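PDB 1LU4: soluble secreted antigen MPT53 from Mycobacterium tuberculosis, which probably catalyses disulfide bond formation in reduced, unfolded secreted proteins, as a thioredoxin-family disulfide oxidoreductase. Local coordinates for residues 29-34 against 90-95; 59-64 against 84-89. One frame throughout, in Å; residues are numbered along the deposited sequence. Where two conformers were deposited one is given.

Interaction 1 of 2, residues 29-34 against 90-95; sequences LWFWTP and VIWARY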
loop_
_atom_site.group_PDB
_atom_site.type_symbol
_atom_site.label_atom_id
_atom_site.label_comp_id
_atom_site.label_asym_id
_atom_site.label_seq_id
_atom_site.Cartn_x
_atom_site.Cartn_y
_atom_site.Cartn_z
ATOM N N LEU A 29 -3.662 2.520 0.567
ATOM C CA LEU A 29 -3.142 1.171 0.712
ATOM C C LEU A 29 -2.573 0.723 -0.626
ATOM O O LEU A 29 -3.221 0.925 -1.674
ATOM C CB LEU A 29 -4.231 0.174 1.122
ATOM C CG LEU A 29 -5.045 0.516 2.364
ATOM C CD1 LEU A 29 -6.053 -0.588 2.648
ATOM C CD2 LEU A 29 -4.156 0.823 3.584
ATOM N N TRP A 30 -1.398 0.108 -0.606
ATOM C CA TRP A 30 -0.778 -0.383 -1.815
ATOM C C TRP A 30 -0.389 -1.828 -1.581
ATOM O O TRP A 30 0.468 -2.133 -0.749
ATOM C CB TRP A 30 0.448 0.454 -2.173
ATOM C CG TRP A 30 1.138 0.079 -3.451
ATOM C CD1 TRP A 30 0.594 -0.028 -4.703
ATOM C CD2 TRP A 30 2.540 -0.189 -3.638
ATOM N NE1 TRP A 30 1.534 -0.362 -5.638
ATOM C CE2 TRP A 30 2.732 -0.462 -5.005
ATOM C CE3 TRP A 30 3.627 -0.215 -2.748
ATOM C CZ2 TRP A 30 4.003 -0.768 -5.513
ATOM C CZ3 TRP A 30 4.904 -0.525 -3.269
ATOM C CH2 TRP A 30 5.042 -0.790 -4.630
ATOM N N PHE A 31 -1.053 -2.725 -2.325
ATOM C CA PHE A 31 -0.806 -4.182 -2.210
ATOM C C PHE A 31 0.209 -4.581 -3.221
ATOM O O PHE A 31 0.015 -4.402 -4.447
ATOM C CB PHE A 31 -2.142 -4.926 -2.478
ATOM C CG PHE A 31 -3.184 -4.658 -1.418
ATOM C CD1 PHE A 31 -4.011 -3.526 -1.456
ATOM C CD2 PHE A 31 -3.345 -5.552 -0.347
ATOM C CE1 PHE A 31 -4.953 -3.319 -0.472
ATOM C CE2 PHE A 31 -4.288 -5.318 0.648
ATOM C CZ PHE A 31 -5.098 -4.189 0.613
ATOM N N TRP A 32 1.326 -5.122 -2.754
ATOM C CA TRP A 32 2.477 -5.420 -3.649
ATOM C C TRP A 32 3.102 -6.748 -3.286
ATOM O O TRP A 32 2.905 -7.338 -2.220
ATOM C CB TRP A 32 3.487 -4.298 -3.481
ATOM C CG TRP A 32 4.122 -4.011 -2.170
ATOM C CD1 TRP A 32 3.643 -3.154 -1.226
ATOM C CD2 TRP A 32 5.349 -4.537 -1.641
ATOM N NE1 TRP A 32 4.471 -3.091 -0.130
ATOM C CE2 TRP A 32 5.535 -3.929 -0.372
ATOM C CE3 TRP A 32 6.299 -5.439 -2.115
ATOM C CZ2 TRP A 32 6.649 -4.195 0.436
ATOM C CZ3 TRP A 32 7.397 -5.703 -1.314
ATOM C CH2 TRP A 32 7.565 -5.101 -0.043
ATOM N N THR A 33 3.911 -7.242 -4.269
ATOM C CA THR A 33 4.824 -8.330 -3.994
ATOM C C THR A 33 6.173 -7.953 -4.592
ATOM O O THR A 33 6.212 -7.241 -5.592
ATOM C CB THR A 33 4.330 -9.669 -4.618
ATOM O OG1 THR A 33 4.399 -9.620 -6.084
ATOM C CG2 THR A 33 2.965 -10.111 -4.224
ATOM N N PRO A 34 7.315 -8.385 -4.002
ATOM C CA PRO A 34 8.586 -7.798 -4.421
ATOM C C PRO A 34 9.079 -8.266 -5.770
ATOM O O PRO A 34 9.979 -7.633 -6.348
ATOM C CB PRO A 34 9.533 -8.206 -3.279
ATOM C CG PRO A 34 8.897 -9.439 -2.656
ATOM C CD PRO A 34 7.399 -9.141 -2.777
ATOM N N VAL A 90 -4.177 -12.588 4.973
ATOM C CA VAL A 90 -5.444 -12.267 5.613
ATOM C C VAL A 90 -5.935 -10.862 5.279
ATOM O O VAL A 90 -7.117 -10.659 5.045
ATOM C CB VAL A 90 -5.302 -12.509 7.131
ATOM C CG1 VAL A 90 -6.466 -11.939 7.947
ATOM C CG2 VAL A 90 -5.158 -14.015 7.434
ATOM N N ILE A 91 -5.013 -9.885 5.276
ATOM C CA ILE A 91 -5.482 -8.529 4.907
ATOM C C ILE A 91 -5.790 -8.460 3.436
ATOM O O ILE A 91 -6.795 -7.845 3.015
ATOM C CB ILE A 91 -4.423 -7.453 5.318
ATOM C CG1 ILE A 91 -4.101 -7.570 6.825
ATOM C CG2 ILE A 91 -4.885 -6.085 4.915
ATOM C CD1 ILE A 91 -2.827 -6.761 7.124
ATOM N N TRP A 92 -4.996 -9.109 2.590
ATOM C CA TRP A 92 -5.271 -9.144 1.161
ATOM C C TRP A 92 -6.617 -9.558 0.800
ATOM O O TRP A 92 -7.487 -9.205 0.103
ATOM C CB TRP A 92 -4.328 -9.995 0.380
ATOM C CG TRP A 92 -3.049 -9.310 0.138
ATOM C CD1 TRP A 92 -2.186 -8.803 1.057
ATOM C CD2 TRP A 92 -2.474 -9.057 -1.152
ATOM N NE1 TRP A 92 -1.144 -8.279 0.489
ATOM C CE2 TRP A 92 -1.256 -8.401 -0.876
ATOM C CE3 TRP A 92 -2.790 -9.282 -2.494
ATOM C CZ2 TRP A 92 -0.245 -7.903 -1.726
ATOM C CZ3 TRP A 92 -1.854 -8.832 -3.425
ATOM C CH2 TRP A 92 -0.686 -8.197 -3.014
ATOM N N ALA A 93 -7.017 -10.542 1.732
ATOM C CA ALA A 93 -8.593 -11.514 1.610
ATOM C C ALA A 93 -9.532 -10.431 2.021
ATOM O O ALA A 93 -10.576 -10.350 1.398
ATOM C CB ALA A 93 -8.495 -12.691 2.405
ATOM N N ARG A 94 -9.265 -9.627 3.047
ATOM C CA ARG A 94 -10.236 -8.682 3.587
ATOM C C ARG A 94 -10.586 -7.680 2.509
ATOM O O ARG A 94 -11.711 -7.194 2.458
ATOM C CB ARG A 94 -9.670 -8.109 4.901
ATOM C CG ARG A 94 -10.564 -7.069 5.558
ATOM C CD ARG A 94 -9.684 -6.620 6.744
ATOM N NE ARG A 94 -10.072 -7.442 7.866
ATOM C CZ ARG A 94 -11.005 -7.266 8.781
ATOM N NH1 ARG A 94 -11.797 -6.203 8.828
ATOM N NH2 ARG A 94 -11.130 -8.209 9.691
ATOM N N TYR A 95 -9.596 -7.349 1.664
ATOM C CA TYR A 95 -9.765 -6.367 0.656
ATOM C C TYR A 95 -10.072 -6.994 -0.665
ATOM O O TYR A 95 -10.084 -6.174 -1.591
ATOM C CB TYR A 95 -8.472 -5.474 0.518
ATOM C CG TYR A 95 -8.604 -4.403 1.592
ATOM C CD1 TYR A 95 -9.279 -3.220 1.259
ATOM C CD2 TYR A 95 -8.122 -4.606 2.873
ATOM C CE1 TYR A 95 -9.442 -2.208 2.182
ATOM C CE2 TYR A 95 -8.296 -3.601 3.831
ATOM C CZ TYR A 95 -8.956 -2.418 3.446
ATOM O OH TYR A 95 -9.104 -1.504 4.441
#
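Phe31 fits its phenyl ring like a wedge into the angle between the indole of Trp92 and the base of the Tyr95 side chain. Its CB rides over a face of Trp92, 3.8 Å from the centroid of the six-membered ring. Farther out, the ring edge points down onto the five-membered ring in a T-shaped pair, with Phe31 CD2 3.6 Å from Trp92 CE2 and the planes at 83°. Phe31 CZ, the end of the wedge, lies against Tyr95 CB at 3.6 Å, while Ile91 CG2 stands more loosely beside Phe31 CE2. The side chain leaves the strand toward the helix, and with CG anti to the carbonyl carbon (chi1 -66°) its ring leans to the side of the backbone N, where CZ meets Tyr95. Leu29 supplies a second bump: its CD1 methyl rests on the Tyr95 ring, 3.9 Å from the centroid and over the face, a CH-pi contact. The methyl sits toward the hydroxyl end, nearest CZ, and the hydroxyl is hydrogen-bonded to that of Tyr106. At the far end, the indole rim of Trp92 reaches the backbone of Trp32, but Trp92 was modelled in two conformers and its finer distances hold for one of them. Phe31, Trp92 and Tyr95 thus form an aromatic cluster that joins strand and helix by side-chain packing, the short segments running at 119° with axes 10.7 Å apart at closest. Helix 90-94 lies against the sheet face bearing Leu29 and Phe31, next to Ile61 of strand 57-62. From the other face of the same strand, Trp30 and Trp32 pack against helices 37-52 and 67-77. Strand 27-32 runs between strands 57-62 and 102-106 in this thioredoxin-like sheet and leads toward the CxxC cysteines Cys36 and Cys39.

Interaction 2 of 2, residues 59-64 against 84-89; sequences VGIATR and LNDADG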
loop_
_atom_site.group_PDB
_atom_site.type_symbol
_atom_site.label_atom_id
_atom_site.label_comp_id
_atom_site.label_asym_id
_atom_site.label_seq_id
_atom_site.Cartn_x
_atom_site.Cartn_y
_atom_site.Cartn_z
ATOM N N VAL A 59 0.325 3.013 3.324
ATOM C CA VAL A 59 0.628 1.724 3.911
ATOM C C VAL A 59 0.730 0.735 2.788
ATOM O O VAL A 59 -0.212 0.483 2.055
ATOM C CB VAL A 59 -0.442 1.300 4.916
ATOM C CG1 VAL A 59 -0.117 -0.062 5.535
ATOM C CG2 VAL A 59 -0.605 2.370 5.998
ATOM N N GLY A 60 1.929 0.141 2.691
ATOM C CA GLY A 60 2.123 -0.980 1.751
ATOM C C GLY A 60 1.762 -2.284 2.453
ATOM O O GLY A 60 1.974 -2.425 3.662
ATOM N N ILE A 61 1.251 -3.245 1.697
ATOM C CA ILE A 61 0.816 -4.511 2.261
ATOM C C ILE A 61 1.376 -5.586 1.316
ATOM O O ILE A 61 0.938 -5.705 0.161
ATOM C CB ILE A 61 -0.715 -4.608 2.411
ATOM C CG1 ILE A 61 -1.251 -3.409 3.225
ATOM C CG2 ILE A 61 -1.074 -5.936 3.034
ATOM C CD1 ILE A 61 -2.724 -3.261 3.367
ATOM N N ALA A 62 2.371 -6.323 1.805
ATOM C CA ALA A 62 3.082 -7.282 0.940
ATOM C C ALA A 62 2.681 -8.691 1.341
ATOM O O ALA A 62 2.393 -9.005 2.507
ATOM C CB ALA A 62 4.599 -7.126 1.146
ATOM N N THR A 63 2.707 -9.597 0.354
ATOM C CA THR A 63 2.462 -11.014 0.648
ATOM C C THR A 63 3.203 -11.843 -0.427
ATOM O O THR A 63 3.804 -11.319 -1.355
ATOM C CB THR A 63 0.976 -11.316 0.688
ATOM O OG1 THR A 63 0.774 -12.652 1.278
ATOM C CG2 THR A 63 0.305 -11.293 -0.670
ATOM N N ARG A 64 3.143 -13.143 -0.236
ATOM C CA ARG A 64 3.704 -14.132 -1.208
ATOM C C ARG A 64 5.202 -13.966 -1.346
ATOM O O ARG A 64 5.750 -14.200 -2.438
ATOM C CB ARG A 64 3.002 -14.059 -2.550
ATOM C CG ARG A 64 1.556 -14.574 -2.446
ATOM C CD ARG A 64 1.084 -14.781 -3.833
ATOM N NE ARG A 64 1.487 -15.972 -4.451
ATOM C CZ ARG A 64 1.275 -16.228 -5.747
ATOM N NH1 ARG A 64 0.719 -15.350 -6.526
ATOM N NH2 ARG A 64 1.635 -17.338 -6.282
ATOM N N LEU A 84 3.546 -3.706 5.587
ATOM C CA LEU A 84 3.040 -4.799 6.398
ATOM C C LEU A 84 3.434 -6.142 5.780
ATOM O O LEU A 84 3.334 -6.325 4.573
ATOM C CB LEU A 84 1.498 -4.753 6.502
ATOM C CG LEU A 84 1.010 -3.394 7.106
ATOM C CD1 LEU A 84 -0.503 -3.400 7.218
ATOM C CD2 LEU A 84 1.626 -3.097 8.462
ATOM N N ASN A 85 3.876 -7.052 6.638
ATOM C CA ASN A 85 4.161 -8.416 6.186
ATOM C C ASN A 85 2.870 -9.215 6.344
ATOM O O ASN A 85 2.611 -9.734 7.445
ATOM C CB ASN A 85 5.275 -8.994 7.074
ATOM C CG ASN A 85 5.546 -10.454 6.737
ATOM O OD1 ASN A 85 5.076 -10.984 5.759
ATOM N ND2 ASN A 85 6.293 -11.097 7.612
ATOM N N ASP A 86 2.042 -9.257 5.321
ATOM C CA ASP A 86 0.760 -9.952 5.417
ATOM C C ASP A 86 1.003 -11.384 5.010
ATOM O O ASP A 86 0.601 -11.860 3.945
ATOM C CB ASP A 86 -0.252 -9.293 4.486
ATOM C CG ASP A 86 -1.654 -9.873 4.608
ATOM O OD1 ASP A 86 -2.041 -10.334 5.675
ATOM O OD2 ASP A 86 -2.390 -9.845 3.611
ATOM N N ALA A 87 1.710 -12.103 5.889
ATOM C CA ALA A 87 2.350 -13.336 5.506
ATOM C C ALA A 87 1.327 -14.355 5.029
ATOM O O ALA A 87 1.625 -15.167 4.157
ATOM C CB ALA A 87 3.127 -13.902 6.708
ATOM N N ASP A 88 0.141 -14.406 5.660
ATOM C CA ASP A 88 -0.819 -15.426 5.251
ATOM C C ASP A 88 -1.936 -14.845 4.395
ATOM O O ASP A 88 -2.935 -15.524 4.091
ATOM C CB ASP A 88 -1.405 -16.125 6.485
ATOM C CG ASP A 88 -0.328 -16.879 7.251
ATOM O OD1 ASP A 88 0.679 -17.350 6.702
ATOM O OD2 ASP A 88 -0.518 -16.989 8.480
ATOM N N GLY A 89 -1.805 -13.615 3.922
ATOM C CA GLY A 89 -2.788 -13.059 3.042
ATOM C C GLY A 89 -4.095 -12.695 3.656
ATOM O O GLY A 89 -5.074 -12.487 2.927
HETATM O O HOH W 1 3.953 -14.432 2.429
#
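Gly60, Ala62, Leu84 and Asp86 join two parallel strands by backbone bonds: Leu84 N to Gly60 O (2.8 Å), Ala62 N to Leu84 O (2.9 Å) and Asp86 N to Ala62 O (2.8 Å). The middle bond is nearly straight at 170°. On the face they share, Leu84 lies alongside Ile61, pointing the same way, and Leu84 CD1 packs on Val59 CG1 at 3.8 Å. The Asp86 side chain begins close to the neighbouring strand, its CB 3.3 Å from Ala62 O and 3.7 Å from Ile61 CG2. The carboxylate then continues past that methyl, CG being anti to the backbone N (chi1 -175°), and Asp86 OD2 lies 4.2 Å from Ile61 CG2. Both oxygens find their polar partners in the next helix, OD1 at Ile91 N and OD2 at Trp92 N. The backbone O of Asp86 is gripped by two donors on opposite faces of its plane: Thr63 OG1 at 2.8 Å and Gly89 N, the latter closing a type I turn up to the helix N-cap. The strands belong to a beta-alpha-beta unit with helix 67-77. The exit of the unit, past strand 82-85, is pinned through Asp86, whose buried carboxylate accepts main-chain N-H groups of the first helical turn, an arrangement that would probably stabilise its negative charge.

After the hairpin of strands 8-10 and 16-18, the chain lays down strand 27-32, passes through the CxxC region and helix 37-52, and returns as strand 57-62 beside it. Helix 67-77 then carries it across to strand 82-85, where interaction 2 closes the inner loop. A short turn follows, and helix 90-94 reaches back to strand 27-32 in interaction 1, closing the wider loop in which interaction 2 is nested. The two contacts touch directly: Trp30 O probably accepts a hydrogen bond from Ile61 N, and Thr33 CG2 packs on Thr63 O. Together they tie three neighbouring parallel strands to the helix laid over one of their faces.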